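Local coordinates for ABC transporter substrate-binding protein (PDB 4I1D), which probably serves as the periplasmic substrate-binding component of an ABC importer, perhaps for polyamines such as putrescine and spermidine, at residues C67-F81 / E92-F104. Residues are numbered along the deposited sequence; the frame is centred on the assembly and turned at random.
With SO4 (sulfate ion), chain F; SO4 (sulfate ion), chain I.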
ATOM      1  N   CYS A  67      21.236  29.066  -4.800  1.00 58.58           N
ATOM      2  CA  CYS A  67      21.053  30.351  -5.461  1.00 56.58           C
ATOM      3  C   CYS A  67      21.261  30.201  -6.947  1.00 54.68           C
ATOM      4  O   CYS A  67      20.528  30.788  -7.735  1.00 60.86           O
ATOM      5  CB  CYS A  67      22.009  31.402  -4.902  1.00 58.46           C
ATOM      6  SG  CYS A  67      21.714  31.749  -3.164  1.00 60.39           S
ATOM      7  N   LEU A  68      22.258  29.405  -7.332  1.00 60.29           N
ATOM      8  CA  LEU A  68      22.531  29.170  -8.747  1.00 58.25           C
ATOM      9  C   LEU A  68      21.365  28.429  -9.393  1.00 65.62           C
ATOM     10  O   LEU A  68      20.882  28.825 -10.458  1.00 65.22           O
ATOM     11  CB  LEU A  68      23.840  28.388  -8.948  1.00 54.96           C
ATOM     12  CG  LEU A  68      25.079  28.855  -8.168  1.00 53.26           C
ATOM     13  CD1 LEU A  68      26.308  28.017  -8.532  1.00 47.73           C
ATOM     14  CD2 LEU A  68      25.359  30.320  -8.412  1.00 56.62           C
ATOM     15  N   ARG A  69      20.917  27.357  -8.744  1.00 72.34           N
ATOM     16  CA  ARG A  69      19.786  26.572  -9.242  1.00 77.67           C
ATOM     17  C   ARG A  69      18.540  27.442  -9.339  1.00 67.18           C
ATOM     18  O   ARG A  69      17.898  27.517 -10.387  1.00 61.20           O
ATOM     19  CB  ARG A  69      19.508  25.373  -8.326  1.00 89.83           C
ATOM     20  CG  ARG A  69      20.092  24.050  -8.808  1.00100.06           C
ATOM     21  CD  ARG A  69      19.459  22.848  -8.090  1.00108.42           C
ATOM     22  NE  ARG A  69      20.085  22.557  -6.797  1.00110.61           N
ATOM     23  CZ  ARG A  69      21.026  21.632  -6.602  1.00116.25           C
ATOM     24  NH1 ARG A  69      21.530  21.446  -5.388  1.00112.51           N
ATOM     25  NH2 ARG A  69      21.466  20.890  -7.617  1.00117.62           N
ATOM     26  N   GLY A  70      18.212  28.099  -8.232  1.00 60.15           N
ATOM     27  CA  GLY A  70      17.077  28.998  -8.168  1.00 57.63           C
ATOM     28  C   GLY A  70      17.091  30.116  -9.196  1.00 59.91           C
ATOM     29  O   GLY A  70      16.069  30.396  -9.835  1.00 63.58           O
ATOM     30  N   GLY A  71      18.239  30.768  -9.355  1.00 53.25           N
ATOM     31  CA  GLY A  71      18.361  31.842 -10.323  1.00 55.21           C
ATOM     32  C   GLY A  71      18.110  31.335 -11.735  1.00 71.45           C
ATOM     33  O   GLY A  71      17.483  32.013 -12.557  1.00 75.15           O
ATOM     34  N   GLU A  72      18.602  30.130 -12.013  1.00 68.04           N
ATOM     35  CA  GLU A  72      18.414  29.518 -13.319  1.00 77.08           C
ATOM     36  C   GLU A  72      16.934  29.193 -13.585  1.00 82.31           C
ATOM     37  O   GLU A  72      16.486  29.191 -14.733  1.00 80.74           O
ATOM     38  CB  GLU A  72      19.294  28.266 -13.448  1.00 78.36           C
ATOM     39  CG  GLU A  72      20.791  28.556 -13.319  1.00 79.89           C
ATOM     40  CD  GLU A  72      21.659  27.301 -13.215  1.00 88.43           C
ATOM     41  OE1 GLU A  72      21.173  26.188 -13.517  1.00 96.49           O
ATOM     42  OE2 GLU A  72      22.841  27.433 -12.831  1.00 86.34           O
ATOM     43  N   GLN A  73      16.174  28.935 -12.523  1.00 74.38           N
ATOM     44  CA  GLN A  73      14.778  28.536 -12.686  1.00 75.31           C
ATOM     45  C   GLN A  73      13.801  29.716 -12.585  1.00 76.35           C
ATOM     46  O   GLN A  73      12.584  29.526 -12.531  1.00 78.94           O
ATOM     47  CB  GLN A  73      14.413  27.438 -11.683  1.00 79.63           C
ATOM     48  CG  GLN A  73      15.120  26.105 -11.918  1.00 84.35           C
ATOM     49  CD  GLN A  73      14.754  25.058 -10.878  1.00 95.50           C
ATOM     50  OE1 GLN A  73      13.715  25.152 -10.220  1.00 96.86           O
ATOM     51  NE2 GLN A  73      15.609  24.053 -10.721  1.00102.53           N
ATOM     52  N   GLY A  74      14.339  30.933 -12.565  1.00 73.22           N
ATOM     53  CA  GLY A  74      13.520  32.131 -12.470  1.00 67.66           C
ATOM     54  C   GLY A  74      12.875  32.372 -11.106  1.00 65.27           C
ATOM     55  O   GLY A  74      11.847  33.043 -11.013  1.00 60.57           O
ATOM     56  N   LEU A  75      13.477  31.844 -10.043  1.00 56.64           N
ATOM     57  CA  LEU A  75      12.870  31.928  -8.715  1.00 53.55           C
ATOM     58  C   LEU A  75      13.420  33.067  -7.873  1.00 52.65           C
ATOM     59  O   LEU A  75      12.798  33.473  -6.895  1.00 55.45           O
ATOM     60  CB  LEU A  75      13.041  30.617  -7.951  1.00 48.24           C
ATOM     61  CG  LEU A  75      12.298  29.388  -8.466  1.00 52.64           C
ATOM     62  CD1 LEU A  75      12.983  28.126  -7.945  1.00 51.24           C
ATOM     63  CD2 LEU A  75      10.836  29.423  -8.067  1.00 53.55           C
ATOM     64  N   ILE A  76      14.590  33.573  -8.239  1.00 55.26           N
ATOM     65  CA  ILE A  76      15.166  34.707  -7.526  1.00 57.79           C
ATOM     66  C   ILE A  76      15.606  35.799  -8.499  1.00 60.58           C
ATOM     67  O   ILE A  76      15.832  35.539  -9.684  1.00 61.86           O
ATOM     68  CB  ILE A  76      16.341  34.286  -6.610  1.00 54.71           C
ATOM     69  CG1 ILE A  76      17.388  33.510  -7.399  1.00 57.89           C
ATOM     70  CG2 ILE A  76      15.842  33.430  -5.439  1.00 50.44           C
ATOM     71  CD1 ILE A  76      18.630  33.185  -6.582  1.00 60.96           C
ATOM     72  N   GLU A  77      15.727  37.016  -7.985  1.00 52.55           N
ATOM     73  CA  GLU A  77      15.968  38.183  -8.825  1.00 58.72           C
ATOM     74  C   GLU A  77      17.372  38.215  -9.400  1.00 59.06           C
ATOM     75  O   GLU A  77      18.340  37.874  -8.720  1.00 55.81           O
ATOM     76  CB  GLU A  77      15.714  39.477  -8.038  1.00 63.08           C
ATOM     77  CG  GLU A  77      14.262  39.717  -7.642  1.00 69.45           C
ATOM     78  CD  GLU A  77      13.444  40.347  -8.751  1.00 75.89           C
ATOM     79  OE1 GLU A  77      14.047  40.812  -9.742  1.00 77.54           O
ATOM     80  OE2 GLU A  77      12.196  40.381  -8.631  1.00 78.76           O
ATOM     81  N   LYS A  78      17.475  38.621 -10.662  1.00 57.74           N
ATOM     82  CA  LYS A  78      18.762  38.982 -11.231  1.00 62.35           C
ATOM     83  C   LYS A  78      19.163  40.277 -10.543  1.00 63.33           C
ATOM     84  O   LYS A  78      18.430  41.254 -10.593  1.00 67.27           O
ATOM     85  CB  LYS A  78      18.634  39.199 -12.735  1.00 71.55           C
ATOM     86  CG  LYS A  78      19.699  38.487 -13.570  1.00 85.70           C
ATOM     87  CD  LYS A  78      19.262  38.398 -15.032  1.00 95.35           C
ATOM     88  CE  LYS A  78      17.843  37.826 -15.142  1.00100.94           C
ATOM     89  NZ  LYS A  78      17.244  37.969 -16.507  1.00106.39           N
ATOM     90  N   LEU A  79      20.306  40.284  -9.872  1.00 63.63           N
ATOM     91  CA  LEU A  79      20.705  41.456  -9.101  1.00 69.89           C
ATOM     92  C   LEU A  79      21.372  42.544  -9.945  1.00 74.88           C
ATOM     93  O   LEU A  79      22.264  42.263 -10.752  1.00 75.98           O
ATOM     94  CB  LEU A  79      21.625  41.057  -7.947  1.00 63.86           C
ATOM     95  CG  LEU A  79      21.030  40.132  -6.883  1.00 59.59           C
ATOM     96  CD1 LEU A  79      22.050  39.887  -5.780  1.00 55.28           C
ATOM     97  CD2 LEU A  79      19.744  40.724  -6.322  1.00 54.34           C
ATOM     98  N   ASP A  80      20.930  43.783  -9.744  1.00 72.94           N
ATOM     99  CA  ASP A  80      21.590  44.942 -10.336  1.00 75.66           C
ATOM    100  C   ASP A  80      22.657  45.488  -9.389  1.00 73.35           C
ATOM    101  O   ASP A  80      22.350  46.204  -8.435  1.00 76.41           O
ATOM    102  CB  ASP A  80      20.571  46.035 -10.664  1.00 81.22           C
ATOM    103  CG  ASP A  80      21.222  47.275 -11.257  1.00 89.12           C
ATOM    104  OD1 ASP A  80      22.439  47.221 -11.553  1.00 88.01           O
ATOM    105  OD2 ASP A  80      20.519  48.296 -11.430  1.00 90.98           O
ATOM    106  N   PHE A  81      23.913  45.151  -9.656  1.00 70.40           N
ATOM    107  CA  PHE A  81      24.998  45.508  -8.748  1.00 73.66           C
ATOM    108  C   PHE A  81      25.406  46.985  -8.778  1.00 80.79           C
ATOM    109  O   PHE A  81      26.267  47.406  -8.006  1.00 87.92           O
ATOM    110  CB  PHE A  81      26.216  44.605  -8.971  1.00 72.04           C
ATOM    111  CG  PHE A  81      25.990  43.183  -8.556  1.00 70.58           C
ATOM    112  CD1 PHE A  81      26.147  42.800  -7.233  1.00 67.42           C
ATOM    113  CD2 PHE A  81      25.609  42.230  -9.483  1.00 73.79           C
ATOM    114  CE1 PHE A  81      25.932  41.489  -6.843  1.00 65.16           C
ATOM    115  CE2 PHE A  81      25.392  40.917  -9.103  1.00 72.36           C
ATOM    116  CZ  PHE A  81      25.551  40.546  -7.782  1.00 67.88           C
ATOM    117  N   GLU A  92      34.617  38.941  -8.237  1.00 75.08           N
ATOM    118  CA  GLU A  92      33.543  38.313  -8.990  1.00 76.60           C
ATOM    119  C   GLU A  92      33.307  36.867  -8.572  1.00 71.47           C
ATOM    120  O   GLU A  92      32.207  36.337  -8.726  1.00 73.77           O
ATOM    121  CB  GLU A  92      33.810  38.419 -10.495  1.00 88.10           C
ATOM    122  CG  GLU A  92      33.917  39.863 -10.977  1.00103.06           C
ATOM    123  CD  GLU A  92      33.353  40.075 -12.371  1.00110.68           C
ATOM    124  OE1 GLU A  92      33.593  39.212 -13.244  1.00111.71           O
ATOM    125  OE2 GLU A  92      32.669  41.106 -12.588  1.00110.89           O
ATOM    126  N   ALA A  93      34.336  36.231  -8.030  1.00 64.63           N
ATOM    127  CA  ALA A  93      34.193  34.857  -7.572  1.00 59.48           C
ATOM    128  C   ALA A  93      33.349  34.753  -6.291  1.00 59.08           C
ATOM    129  O   ALA A  93      33.002  33.650  -5.862  1.00 61.16           O
ATOM    130  CB  ALA A  93      35.554  34.234  -7.361  1.00 57.72           C
ATOM    131  N   TYR A  94      33.022  35.894  -5.687  1.00 51.71           N
ATOM    132  CA  TYR A  94      32.246  35.912  -4.441  1.00 57.92           C
ATOM    133  C   TYR A  94      30.775  36.258  -4.657  1.00 58.44           C
ATOM    134  O   TYR A  94      30.009  36.362  -3.705  1.00 60.78           O
ATOM    135  CB  TYR A  94      32.853  36.886  -3.430  1.00 52.68           C
ATOM    136  CG  TYR A  94      34.135  36.406  -2.777  1.00 66.59           C
ATOM    137  CD1 TYR A  94      34.114  35.793  -1.529  1.00 67.26           C
ATOM    138  CD2 TYR A  94      35.366  36.579  -3.398  1.00 68.13           C
ATOM    139  CE1 TYR A  94      35.284  35.361  -0.922  1.00 62.54           C
ATOM    140  CE2 TYR A  94      36.542  36.149  -2.797  1.00 65.94           C
ATOM    141  CZ  TYR A  94      36.490  35.546  -1.558  1.00 63.38           C
ATOM    142  OH  TYR A  94      37.652  35.123  -0.951  1.00 68.44           O
ATOM    143  N   ARG A  95      30.382  36.449  -5.909  1.00 58.19           N
ATOM    144  CA  ARG A  95      28.990  36.725  -6.227  1.00 56.96           C
ATOM    145  C   ARG A  95      28.562  35.980  -7.474  1.00 66.02           C
ATOM    146  O   ARG A  95      29.382  35.367  -8.161  1.00 69.14           O
ATOM    147  CB  ARG A  95      28.746  38.226  -6.399  1.00 56.82           C
ATOM    148  CG  ARG A  95      29.856  38.965  -7.087  1.00 58.09           C
ATOM    149  CD  ARG A  95      29.534  40.445  -7.169  1.00 63.30           C
ATOM    150  NE  ARG A  95      30.711  41.228  -7.525  1.00 68.64           N
ATOM    151  CZ  ARG A  95      31.129  41.415  -8.769  1.00 72.24           C
ATOM    152  NH1 ARG A  95      32.212  42.142  -9.001  1.00 78.94           N
ATOM    153  NH2 ARG A  95      30.465  40.877  -9.781  1.00 73.59           N
ATOM    154  N   SER A  96      27.265  36.018  -7.745  1.00 59.28           N
ATOM    155  CA  SER A  96      26.721  35.397  -8.936  1.00 58.11           C
ATOM    156  C   SER A  96      25.782  36.437  -9.493  1.00 52.96           C
ATOM    157  O   SER A  96      25.641  37.499  -8.901  1.00 54.18           O
ATOM    158  CB  SER A  96      25.958  34.118  -8.578  1.00 58.27           C
ATOM    159  OG  SER A  96      24.625  34.419  -8.192  1.00 61.13           O
ATOM    160  N   PRO A  97      25.129  36.151 -10.630  1.00 57.08           N
ATOM    161  CA  PRO A  97      24.172  37.142 -11.129  1.00 62.89           C
ATOM    162  C   PRO A  97      22.967  37.281 -10.196  1.00 62.92           C
ATOM    163  O   PRO A  97      22.238  38.271 -10.291  1.00 56.11           O
ATOM    164  CB  PRO A  97      23.726  36.555 -12.471  1.00 64.38           C
ATOM    165  CG  PRO A  97      24.815  35.619 -12.863  1.00 58.02           C
ATOM    166  CD  PRO A  97      25.311  35.036 -11.573  1.00 53.77           C
ATOM    167  N   TYR A  98      22.786  36.309  -9.303  1.00 63.44           N
ATOM    168  CA  TYR A  98      21.601  36.238  -8.453  1.00 62.04           C
ATOM    169  C   TYR A  98      21.893  36.283  -6.957  1.00 61.65           C
ATOM    170  O   TYR A  98      20.967  36.217  -6.154  1.00 61.84           O
ATOM    171  CB  TYR A  98      20.841  34.937  -8.721  1.00 57.60           C
ATOM    172  CG  TYR A  98      20.667  34.594 -10.176  1.00 64.99           C
ATOM    173  CD1 TYR A  98      19.702  35.223 -10.944  1.00 67.89           C
ATOM    174  CD2 TYR A  98      21.458  33.623 -10.777  1.00 71.90           C
ATOM    175  CE1 TYR A  98      19.533  34.909 -12.276  1.00 75.67           C
ATOM    176  CE2 TYR A  98      21.299  33.301 -12.111  1.00 79.13           C
ATOM    177  CZ  TYR A  98      20.331  33.949 -12.855  1.00 86.46           C
ATOM    178  OH  TYR A  98      20.155  33.638 -14.185  1.00100.13           O
ATOM    179  N   SER A  99      23.159  36.361  -6.567  1.00 58.04           N
ATOM    180  CA  SER A  99      23.481  36.238  -5.149  1.00 54.88           C
ATOM    181  C   SER A  99      24.790  36.900  -4.775  1.00 57.73           C
ATOM    182  O   SER A  99      25.593  37.235  -5.645  1.00 55.42           O
ATOM    183  CB  SER A  99      23.539  34.766  -4.749  1.00 49.44           C
ATOM    184  OG  SER A  99      24.651  34.132  -5.354  1.00 49.60           O
ATOM    185  N   VAL A 100      24.990  37.090  -3.472  1.00 52.71           N
ATOM    186  CA  VAL A 100      26.266  37.564  -2.938  1.00 54.78           C
ATOM    187  C   VAL A 100      26.665  36.705  -1.751  1.00 50.25           C
ATOM    188  O   VAL A 100      25.840  36.435  -0.877  1.00 51.69           O
ATOM    189  CB  VAL A 100      26.205  39.033  -2.469  1.00 60.71           C
ATOM    190  CG1 VAL A 100      27.615  39.545  -2.141  1.00 57.82           C
ATOM    191  CG2 VAL A 100      25.559  39.910  -3.527  1.00 66.55           C
ATOM    192  N   SER A 101      27.929  36.284  -1.716  1.00 45.86           N
ATOM    193  CA  SER A 101      28.446  35.475  -0.608  1.00 55.78           C
ATOM    194  C   SER A 101      28.246  36.175   0.732  1.00 51.81           C
ATOM    195  O   SER A 101      28.535  37.368   0.875  1.00 48.42           O
ATOM    196  CB  SER A 101      29.927  35.149  -0.814  1.00 58.07           C
ATOM    197  OG  SER A 101      30.118  34.467  -2.038  1.00 62.52           O
ATOM    198  N   TYR A 102      27.771  35.424   1.719  1.00 46.08           N
ATOM    199  CA  TYR A 102      27.323  36.024   2.978  1.00 43.23           C
ATOM    200  C   TYR A 102      28.190  35.600   4.167  1.00 46.64           C
ATOM    201  O   TYR A 102      28.540  36.423   5.004  1.00 45.95           O
ATOM    202  CB  TYR A 102      25.858  35.669   3.193  1.00 42.93           C
ATOM    203  CG  TYR A 102      25.190  36.253   4.421  1.00 51.66           C
ATOM    204  CD1 TYR A 102      25.154  37.626   4.641  1.00 51.37           C
ATOM    205  CD2 TYR A 102      24.536  35.423   5.328  1.00 48.40           C
ATOM    206  CE1 TYR A 102      24.515  38.148   5.755  1.00 50.18           C
ATOM    207  CE2 TYR A 102      23.908  35.924   6.435  1.00 48.03           C
ATOM    208  CZ  TYR A 102      23.892  37.288   6.647  1.00 53.20           C
ATOM    209  OH  TYR A 102      23.245  37.780   7.752  1.00 48.99           O
ATOM    210  N   GLU A 103      28.549  34.318   4.218  1.00 46.70           N
ATOM    211  CA  GLU A 103      29.435  33.793   5.249  1.00 46.90           C
ATOM    212  C   GLU A 103      30.008  32.433   4.829  1.00 50.68           C
ATOM    213  O   GLU A 103      29.385  31.698   4.059  1.00 46.63           O
ATOM    214  CB  GLU A 103      28.670  33.651   6.564  1.00 41.89           C
ATOM    215  CG  GLU A 103      27.409  32.811   6.438  1.00 40.03           C
ATOM    216  CD  GLU A 103      27.667  31.302   6.557  1.00 48.41           C
ATOM    217  OE1 GLU A 103      26.838  30.513   6.059  1.00 52.67           O
ATOM    218  OE2 GLU A 103      28.683  30.897   7.160  1.00 44.83           O
ATOM    219  N   PHE A 104      31.190  32.096   5.339  1.00 50.75           N
ATOM    220  CA  PHE A 104      31.807  30.812   5.036  1.00 50.51           C
ATOM    221  C   PHE A 104      31.804  29.900   6.253  1.00 55.11           C
ATOM    222  O   PHE A 104      32.075  30.352   7.370  1.00 55.21           O
ATOM    223  CB  PHE A 104      33.237  31.007   4.564  1.00 53.26           C
ATOM    224  CG  PHE A 104      33.346  31.598   3.201  1.00 54.97           C
ATOM    225  CD1 PHE A 104      33.384  32.970   3.034  1.00 47.93           C
ATOM    226  CD2 PHE A 104      33.422  30.778   2.080  1.00 49.49           C
ATOM    227  CE1 PHE A 104      33.496  33.522   1.770  1.00 50.64           C
ATOM    228  CE2 PHE A 104      33.525  31.320   0.815  1.00 54.55           C
ATOM    229  CZ  PHE A 104      33.558  32.699   0.656  1.00 50.45           C
TER
HETATM  230  S   SO4 F 402      37.730  40.208  -9.756  0.93103.44           S
HETATM  231  O1  SO4 F 402      38.866  40.311  -8.839  0.93 93.96           O
HETATM  232  O2  SO4 F 402      36.754  41.258  -9.458  0.93 92.72           O
HETATM  233  O3  SO4 F 402      38.183  40.363 -11.136  0.93108.21           O
HETATM  234  O4  SO4 F 402      37.116  38.889  -9.609  0.93108.87           O
HETATM  235  S   SO4 I 405      14.810  20.688  -8.096  0.96139.02           S
HETATM  236  O1  SO4 I 405      14.162  20.767  -6.788  0.96138.13           O
HETATM  237  O2  SO4 I 405      14.029  21.429  -9.088  0.96136.66           O
HETATM  238  O3  SO4 I 405      16.154  21.260  -8.002  0.96137.21           O
HETATM  239  O4  SO4 I 405      14.893  19.285  -8.498  0.96136.69           O
HETATM  240  O   HOH W   1      18.534  37.347  -5.885  1.00 52.39           O
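Y98 lays its ring flat on G71, in the last turn of helix 64-72, within a lobe of the type II periplasmic binding protein fold. G71 CA stands 3.5 Å from the centroid of the Y98 ring, only 6° off the normal, a CH-pi contact over the middle of one face; P97 CB covers the opposite face. CG of Y98 lies anti to its carbonyl carbon (chi1 -45°), which swings the ring back over the helix. G71, having no side chain, lets the ring come this close. A leucine in place of Y98 would probably lose the flat cover over G71 and leave a gap between helix and turn. I76 crosses Y98 at about a right angle, its CD1 3.5 Å from Y98 CB, while I76 also touches C234 of strand 219-235. Nearer the start of the helical segment, C67 CB meets S99 CB at 3.7 Å. L79 N donates to P97 O (2.8 Å, 164°), tying the two loops together.

The solvent side is looser: K78 runs alongside the Y98 ring, touching CE1 with CG, and its chain, bent at chi3, carries NZ off from the contact. Packing is close again around F81: R95 CD makes a CH-pi contact toward the rim of one face, L79 CB lies toward the rim of the opposite face, and M90 O accepts from R95 NH1. At the ring's edge, V100 CG2 sits 3.7 Å from F81 CE1.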